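Long-range contact in transcription anti-terminator antagonist UpxZ (Bacteroides uniformis ATCC 8492, PDB 4EPZ), which probably restrains transcription anti-termination at capsular polysaccharide loci, acting as an antagonist of anti-terminator proteins: residues A9-M20 with N61-A72. Residues are numbered along the deposited sequence; the frame is centred on the assembly and turned at random. Where two conformers were deposited one is given.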
ATOM      1  N   ALA A   9       2.213  -9.009   9.369  1.00 21.06           N
ATOM      2  CA  ALA A   9       1.785  -7.879   8.519  1.00 20.60           C
ATOM      3  C   ALA A   9       2.781  -6.724   8.581  1.00 21.53           C
ATOM      4  O   ALA A   9       3.104  -6.127   7.544  1.00 21.46           O
ATOM      5  CB  ALA A   9       0.396  -7.382   8.940  1.00 20.70           C
ATOM      6  N   LEU A  10       3.261  -6.390   9.792  1.00 19.10           N
ATOM      7  CA  LEU A  10       4.216  -5.295   9.905  1.00 19.89           C
ATOM      8  C   LEU A  10       5.520  -5.661   9.211  1.00 22.51           C
ATOM      9  O   LEU A  10       6.127  -4.782   8.603  1.00 21.73           O
ATOM     10  CB  LEU A  10       4.446  -4.883  11.366  1.00 21.53           C
ATOM     11  CG  LEU A  10       3.174  -4.414  12.122  1.00 24.79           C
ATOM     12  CD1 LEU A  10       3.466  -4.247  13.608  1.00 25.24           C
ATOM     13  CD2 LEU A  10       2.559  -3.130  11.493  1.00 30.31           C
ATOM     14  N   GLU A  11       5.934  -6.959   9.281  1.00 21.47           N
ATOM     15  CA  GLU A  11       7.155  -7.450   8.622  1.00 24.44           C
ATOM     16  C   GLU A  11       7.011  -7.293   7.114  1.00 24.69           C
ATOM     17  O   GLU A  11       7.912  -6.769   6.473  1.00 24.66           O
ATOM     18  CB  GLU A  11       7.415  -8.917   8.966  1.00 27.13           C
ATOM     19  CG  GLU A  11       8.161  -9.157  10.263  1.00 39.85           C
ATOM     20  CD  GLU A  11       8.219 -10.604  10.729  1.00 59.35           C
ATOM     21  OE1 GLU A  11       7.938 -11.522   9.923  1.00 41.35           O
ATOM     22  OE2 GLU A  11       8.561 -10.819  11.915  1.00 50.77           O
ATOM     23  N   LEU A  12       5.846  -7.696   6.568  1.00 21.70           N
ATOM     24  CA  LEU A  12       5.545  -7.569   5.150  1.00 21.13           C
ATOM     25  C   LEU A  12       5.518  -6.092   4.737  1.00 23.28           C
ATOM     26  O   LEU A  12       6.059  -5.771   3.694  1.00 20.78           O
ATOM     27  CB  LEU A  12       4.213  -8.245   4.780  1.00 20.17           C
ATOM     28  CG  LEU A  12       3.872  -8.251   3.281  1.00 21.89           C
ATOM     29  CD1 LEU A  12       5.048  -8.821   2.405  1.00 23.79           C
ATOM     30  CD2 LEU A  12       2.589  -9.050   3.013  1.00 23.66           C
ATOM     31  N   GLN A  13       4.887  -5.193   5.530  1.00 20.29           N
ATOM     32  CA  GLN A  13       4.896  -3.762   5.172  1.00 20.15           C
ATOM     33  C   GLN A  13       6.336  -3.235   5.031  1.00 23.41           C
ATOM     34  O   GLN A  13       6.628  -2.523   4.071  1.00 23.40           O
ATOM     35  CB  GLN A  13       4.198  -2.931   6.255  1.00 20.54           C
ATOM     36  CG  GLN A  13       2.695  -3.025   6.194  1.00 20.41           C
ATOM     37  CD  GLN A  13       2.078  -2.304   7.364  1.00 25.43           C
ATOM     38  OE1 GLN A  13       2.642  -1.361   7.923  1.00 24.87           O
ATOM     39  NE2 GLN A  13       0.917  -2.746   7.776  1.00 20.05           N
ATOM     40  N   ARG A  14       7.200  -3.621   6.001  1.00 22.97           N
ATOM     41  CA  ARG A  14       8.595  -3.206   6.037  0.60 23.98           C
ATOM     42  C   ARG A  14       9.353  -3.749   4.804  1.00 26.47           C
ATOM     43  O   ARG A  14      10.048  -2.984   4.116  1.00 25.59           O
ATOM     44  CB  ARG A  14       9.243  -3.704   7.337  0.60 28.01           C
ATOM     45  CG  ARG A  14       9.544  -2.588   8.331  0.60 38.69           C
ATOM     46  CD  ARG A  14       9.383  -2.966   9.801  0.60 38.84           C
ATOM     47  NE  ARG A  14       9.922  -4.279  10.175  0.60 30.43           N
ATOM     48  CZ  ARG A  14       9.297  -5.118  10.997  0.60 42.06           C
ATOM     49  NH1 ARG A  14       8.117  -4.799  11.512  0.60 32.93           N
ATOM     50  NH2 ARG A  14       9.844  -6.285  11.307  0.60 38.97           N
HETATM   51  N   MSE A  15       9.202  -5.047   4.523  1.00 24.29           N
HETATM   52  CA  MSE A  15       9.898  -5.698   3.407  0.60 23.64           C
HETATM   53  C   MSE A  15       9.440  -5.160   2.065  1.00 27.05           C
HETATM   54  O   MSE A  15      10.289  -4.930   1.187  1.00 25.73           O
HETATM   55  CB  MSE A  15       9.725  -7.209   3.455  0.60 25.14           C
HETATM   56  CG  MSE A  15      10.789  -7.920   2.654  0.60 30.95           C
HETATM   57 SE   MSE A  15      10.667  -9.808   2.863  0.45 37.03          SE
HETATM   58  CE  MSE A  15      11.724  -9.985   4.553  0.60 35.54           C
ATOM     59  N   ALA A  16       8.113  -4.936   1.907  1.00 22.91           N
ATOM     60  CA  ALA A  16       7.586  -4.402   0.658  1.00 22.13           C
ATOM     61  C   ALA A  16       8.136  -2.986   0.438  1.00 25.72           C
ATOM     62  O   ALA A  16       8.542  -2.648  -0.671  1.00 23.63           O
ATOM     63  CB  ALA A  16       6.052  -4.398   0.672  1.00 22.05           C
ATOM     64  N   HIS A  17       8.189  -2.179   1.508  1.00 22.42           N
ATOM     65  CA  HIS A  17       8.757  -0.835   1.426  1.00 23.20           C
ATOM     66  C   HIS A  17      10.228  -0.882   0.988  1.00 26.19           C
ATOM     67  O   HIS A  17      10.621  -0.141   0.095  1.00 28.30           O
ATOM     68  CB  HIS A  17       8.651  -0.118   2.777  1.00 25.51           C
ATOM     69  CG  HIS A  17       9.172   1.277   2.719  1.00 29.77           C
ATOM     70  ND1 HIS A  17      10.447   1.579   3.141  1.00 33.53           N
ATOM     71  CD2 HIS A  17       8.589   2.401   2.234  1.00 31.55           C
ATOM     72  CE1 HIS A  17      10.591   2.881   2.939  1.00 32.69           C
ATOM     73  NE2 HIS A  17       9.497   3.421   2.417  1.00 32.19           N
ATOM     74  N   GLU A  18      11.007  -1.764   1.621  1.00 23.42           N
ATOM     75  CA  GLU A  18      12.438  -1.988   1.361  0.50 25.91           C
ATOM     76  C   GLU A  18      12.656  -2.305  -0.116  1.00 30.02           C
ATOM     77  O   GLU A  18      13.529  -1.725  -0.768  1.00 31.64           O
ATOM     78  CB  GLU A  18      12.960  -3.149   2.239  0.50 28.15           C
ATOM     79  CG  GLU A  18      14.443  -3.457   2.058  0.50 41.89           C
ATOM     80  CD  GLU A  18      15.016  -4.663   2.786  0.50 58.82           C
ATOM     81  OE1 GLU A  18      14.248  -5.407   3.439  0.50 48.98           O
ATOM     82  OE2 GLU A  18      16.246  -4.874   2.681  0.50 56.91           O
ATOM     83  N   LEU A  19      11.832  -3.219  -0.637  1.00 27.10           N
ATOM     84  CA  LEU A  19      11.912  -3.668  -2.012  1.00 26.98           C
ATOM     85  C   LEU A  19      11.608  -2.518  -2.978  1.00 30.50           C
ATOM     86  O   LEU A  19      12.343  -2.335  -3.948  1.00 30.82           O
ATOM     87  CB  LEU A  19      10.950  -4.856  -2.214  1.00 26.72           C
ATOM     88  CG  LEU A  19      10.884  -5.541  -3.580  1.00 31.02           C
ATOM     89  CD1 LEU A  19      12.295  -5.864  -4.163  1.00 33.33           C
ATOM     90  CD2 LEU A  19      10.053  -6.800  -3.485  1.00 32.57           C
HETATM   91  N   MSE A  20      10.576  -1.715  -2.691  1.00 26.60           N
HETATM   92  CA  MSE A  20      10.167  -0.620  -3.585  1.00 24.81           C
HETATM   93  C   MSE A  20      11.153   0.555  -3.584  1.00 31.64           C
HETATM   94  O   MSE A  20      11.290   1.221  -4.605  1.00 32.76           O
HETATM   95  CB  MSE A  20       8.755  -0.149  -3.231  1.00 25.11           C
HETATM   96  CG  MSE A  20       7.750  -1.169  -3.675  1.00 29.09           C
HETATM   97 SE   MSE A  20       5.903  -0.653  -3.541  0.75 34.76          SE
HETATM   98  CE  MSE A  20       5.733  -0.680  -1.581  1.00 29.89           C
ATOM     99  N   ASN A  61      -3.971  -3.047   8.981  1.00 16.28           N
ATOM    100  CA  ASN A  61      -2.550  -3.383   8.827  1.00 15.35           C
ATOM    101  C   ASN A  61      -2.372  -4.571   7.883  1.00 18.47           C
ATOM    102  O   ASN A  61      -1.426  -4.575   7.090  1.00 18.58           O
ATOM    103  CB  ASN A  61      -1.935  -3.691  10.189  1.00 16.69           C
ATOM    104  CG  ASN A  61      -1.552  -2.406  10.862  1.00 22.36           C
ATOM    105  OD1 ASN A  61      -0.607  -1.742  10.433  1.00 20.93           O
ATOM    106  ND2 ASN A  61      -2.302  -1.996  11.879  1.00 19.54           N
ATOM    107  N   LEU A  62      -3.261  -5.588   7.999  1.00 17.82           N
ATOM    108  CA  LEU A  62      -3.219  -6.743   7.093  1.00 20.05           C
ATOM    109  C   LEU A  62      -3.427  -6.291   5.640  1.00 20.26           C
ATOM    110  O   LEU A  62      -2.657  -6.671   4.742  1.00 19.21           O
ATOM    111  CB  LEU A  62      -4.320  -7.736   7.486  1.00 22.51           C
ATOM    112  CG  LEU A  62      -4.039  -8.733   8.604  1.00 31.21           C
ATOM    113  CD1 LEU A  62      -5.331  -9.510   8.925  1.00 32.44           C
ATOM    114  CD2 LEU A  62      -2.957  -9.762   8.164  1.00 36.60           C
ATOM    115  N   CYS A  63      -4.479  -5.488   5.400  1.00 17.39           N
ATOM    116  CA  CYS A  63      -4.789  -5.001   4.058  1.00 17.84           C
ATOM    117  C   CYS A  63      -3.673  -4.165   3.503  1.00 18.93           C
ATOM    118  O   CYS A  63      -3.348  -4.289   2.326  1.00 17.82           O
ATOM    119  CB  CYS A  63      -6.086  -4.220   4.075  1.00 19.00           C
ATOM    120  SG  CYS A  63      -7.516  -5.286   4.262  1.00 23.13           S
ATOM    121  N   LEU A  64      -3.117  -3.261   4.330  1.00 15.93           N
ATOM    122  CA  LEU A  64      -2.023  -2.436   3.846  1.00 15.52           C
ATOM    123  C   LEU A  64      -0.817  -3.302   3.478  1.00 19.00           C
ATOM    124  O   LEU A  64      -0.249  -3.110   2.399  1.00 18.15           O
ATOM    125  CB  LEU A  64      -1.621  -1.379   4.872  1.00 15.21           C
ATOM    126  CG  LEU A  64      -0.458  -0.469   4.421  1.00 18.88           C
ATOM    127  CD1 LEU A  64      -0.831   0.330   3.163  1.00 20.69           C
ATOM    128  CD2 LEU A  64      -0.015   0.454   5.556  1.00 18.10           C
ATOM    129  N   ALA A  65      -0.458  -4.277   4.344  1.00 17.68           N
ATOM    130  CA  ALA A  65       0.662  -5.178   4.032  1.00 17.68           C
ATOM    131  C   ALA A  65       0.437  -5.911   2.694  1.00 19.57           C
ATOM    132  O   ALA A  65       1.362  -6.019   1.894  1.00 17.94           O
ATOM    133  CB  ALA A  65       0.856  -6.198   5.153  1.00 19.58           C
ATOM    134  N   LEU A  66      -0.787  -6.389   2.465  1.00 17.19           N
ATOM    135  CA  LEU A  66      -1.110  -7.171   1.257  1.00 17.82           C
ATOM    136  C   LEU A  66      -1.051  -6.325   0.020  1.00 19.54           C
ATOM    137  O   LEU A  66      -0.493  -6.773  -0.985  1.00 20.03           O
ATOM    138  CB  LEU A  66      -2.478  -7.824   1.400  1.00 17.96           C
ATOM    139  CG  LEU A  66      -2.548  -8.957   2.419  1.00 20.78           C
ATOM    140  CD1 LEU A  66      -4.015  -9.336   2.687  1.00 21.74           C
ATOM    141  CD2 LEU A  66      -1.706 -10.182   1.936  1.00 24.30           C
ATOM    142  N   LEU A  67      -1.595  -5.092   0.076  1.00 19.91           N
ATOM    143  CA  LEU A  67      -1.583  -4.199  -1.089  1.00 19.71           C
ATOM    144  C   LEU A  67      -0.163  -3.788  -1.424  1.00 23.31           C
ATOM    145  O   LEU A  67       0.234  -3.767  -2.597  1.00 22.67           O
ATOM    146  CB  LEU A  67      -2.455  -2.953  -0.828  1.00 19.91           C
ATOM    147  CG  LEU A  67      -3.114  -2.290  -2.029  1.00 23.49           C
ATOM    148  CD1 LEU A  67      -3.718  -3.329  -3.005  1.00 24.26           C
ATOM    149  CD2 LEU A  67      -4.177  -1.273  -1.547  1.00 22.16           C
HETATM  150  N   MSE A  68       0.603  -3.433  -0.386  1.00 18.31           N
HETATM  151  CA  MSE A  68       2.013  -3.071  -0.558  1.00 16.72           C
HETATM  152  C   MSE A  68       2.834  -4.259  -1.113  1.00 21.46           C
HETATM  153  O   MSE A  68       3.606  -4.073  -2.063  1.00 21.87           O
HETATM  154  CB  MSE A  68       2.611  -2.581   0.764  1.00 18.08           C
HETATM  155  CG  MSE A  68       2.035  -1.248   1.172  1.00 21.00           C
HETATM  156 SE   MSE A  68       2.927  -0.569   2.743  0.75 23.74          SE
HETATM  157  CE  MSE A  68       4.707  -0.290   2.000  1.00 21.47           C
ATOM    158  N   GLY A  69       2.611  -5.455  -0.548  1.00 18.70           N
ATOM    159  CA  GLY A  69       3.306  -6.685  -0.920  1.00 20.08           C
ATOM    160  C   GLY A  69       3.096  -7.036  -2.376  1.00 21.75           C
ATOM    161  O   GLY A  69       4.061  -7.193  -3.131  1.00 20.88           O
ATOM    162  N   TYR A  70       1.817  -7.119  -2.794  1.00 18.90           N
ATOM    163  CA  TYR A  70       1.503  -7.456  -4.188  1.00 18.43           C
ATOM    164  C   TYR A  70       1.932  -6.332  -5.164  1.00 24.12           C
ATOM    165  O   TYR A  70       2.261  -6.626  -6.316  1.00 24.06           O
ATOM    166  CB  TYR A  70       0.026  -7.814  -4.359  1.00 18.69           C
ATOM    167  CG  TYR A  70      -0.348  -9.178  -3.804  1.00 20.73           C
ATOM    168  CD1 TYR A  70       0.316 -10.331  -4.218  1.00 22.05           C
ATOM    169  CD2 TYR A  70      -1.389  -9.319  -2.890  1.00 20.54           C
ATOM    170  CE1 TYR A  70      -0.011 -11.590  -3.695  1.00 22.01           C
ATOM    171  CE2 TYR A  70      -1.735 -10.574  -2.373  1.00 21.71           C
ATOM    172  CZ  TYR A  70      -1.048 -11.702  -2.782  1.00 24.96           C
ATOM    173  OH  TYR A  70      -1.393 -12.928  -2.276  1.00 26.96           O
ATOM    174  N   ASN A  71       2.011  -5.071  -4.708  1.00 21.51           N
ATOM    175  CA  ASN A  71       2.520  -4.028  -5.596  1.00 21.79           C
ATOM    176  C   ASN A  71       4.031  -4.061  -5.663  1.00 24.13           C
ATOM    177  O   ASN A  71       4.579  -3.722  -6.704  1.00 26.68           O
ATOM    178  CB  ASN A  71       2.072  -2.633  -5.175  1.00 21.51           C
ATOM    179  CG  ASN A  71       0.744  -2.301  -5.799  1.00 30.26           C
ATOM    180  OD1 ASN A  71       0.638  -2.078  -7.024  1.00 29.85           O
ATOM    181  ND2 ASN A  71      -0.315  -2.456  -5.021  1.00 21.36           N
ATOM    182  N   ALA A  72       4.704  -4.436  -4.563  1.00 21.04           N
ATOM    183  CA  ALA A  72       6.174  -4.451  -4.496  1.00 20.66           C
ATOM    184  C   ALA A  72       6.797  -5.576  -5.344  1.00 24.86           C
ATOM    185  O   ALA A  72       7.804  -5.351  -6.021  1.00 26.55           O
ATOM    186  CB  ALA A  72       6.638  -4.603  -3.056  1.00 20.94           C
TER
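A knobs-into-holes pair of helices in the all-helical UpxZ fold, running in the same general direction but inclined by 30°, brings Q13 and A16 against A65 and M68. The axes of the two segments approach to 8.3 Å, a closeness that suits alanine and glycine: A65 CB packs 3.3 Å from A9 O, A16 CB meets M68 CB and A72 CB, and a side chain at G69 would press on L12 CD2. Q13 is the first knob, set among N61, L64, A65 and M68. Its CG, anti to the carbonyl carbon (chi1 -77°), rests on A65 CA at 3.7 Å, and the extended chain beyond it carries the amide past L64 CD2 to N61. There NE2 gives two bonds, an almost straight one to a lone pair of N61 OD1 (3.2 Å, 169° at the hydrogen) and a more bent one to N61 O (3.1 Å). The two amide planes are nearly coplanar, and N61 O also accepts from A65 N within its own helix, while N61 ND2 is held by E57 O. A leucine in place of Q13 could still pack on A65 but would probably leave N61 OD1 without this donor, the N61 amide then relying more on its ND2 bond to E57 O. M68, a selenomethionine, is the reciprocal knob among Q13, A16, H17 and M20; the bend at its last torsion puts CE 3.6 Å from Q13 O. M20, also selenomethionine, meets that methyl with its own CE at 3.7 Å, the two flexible selenoether chains crossing at about a right angle, while its CG rests on A72 CB. Beyond this interface, L12 and L19 touch helix 32-49, L66 helix 80-92, and M20, N61 and L64 helix 102-115, so the pair is packed into the middle of the helical bundle.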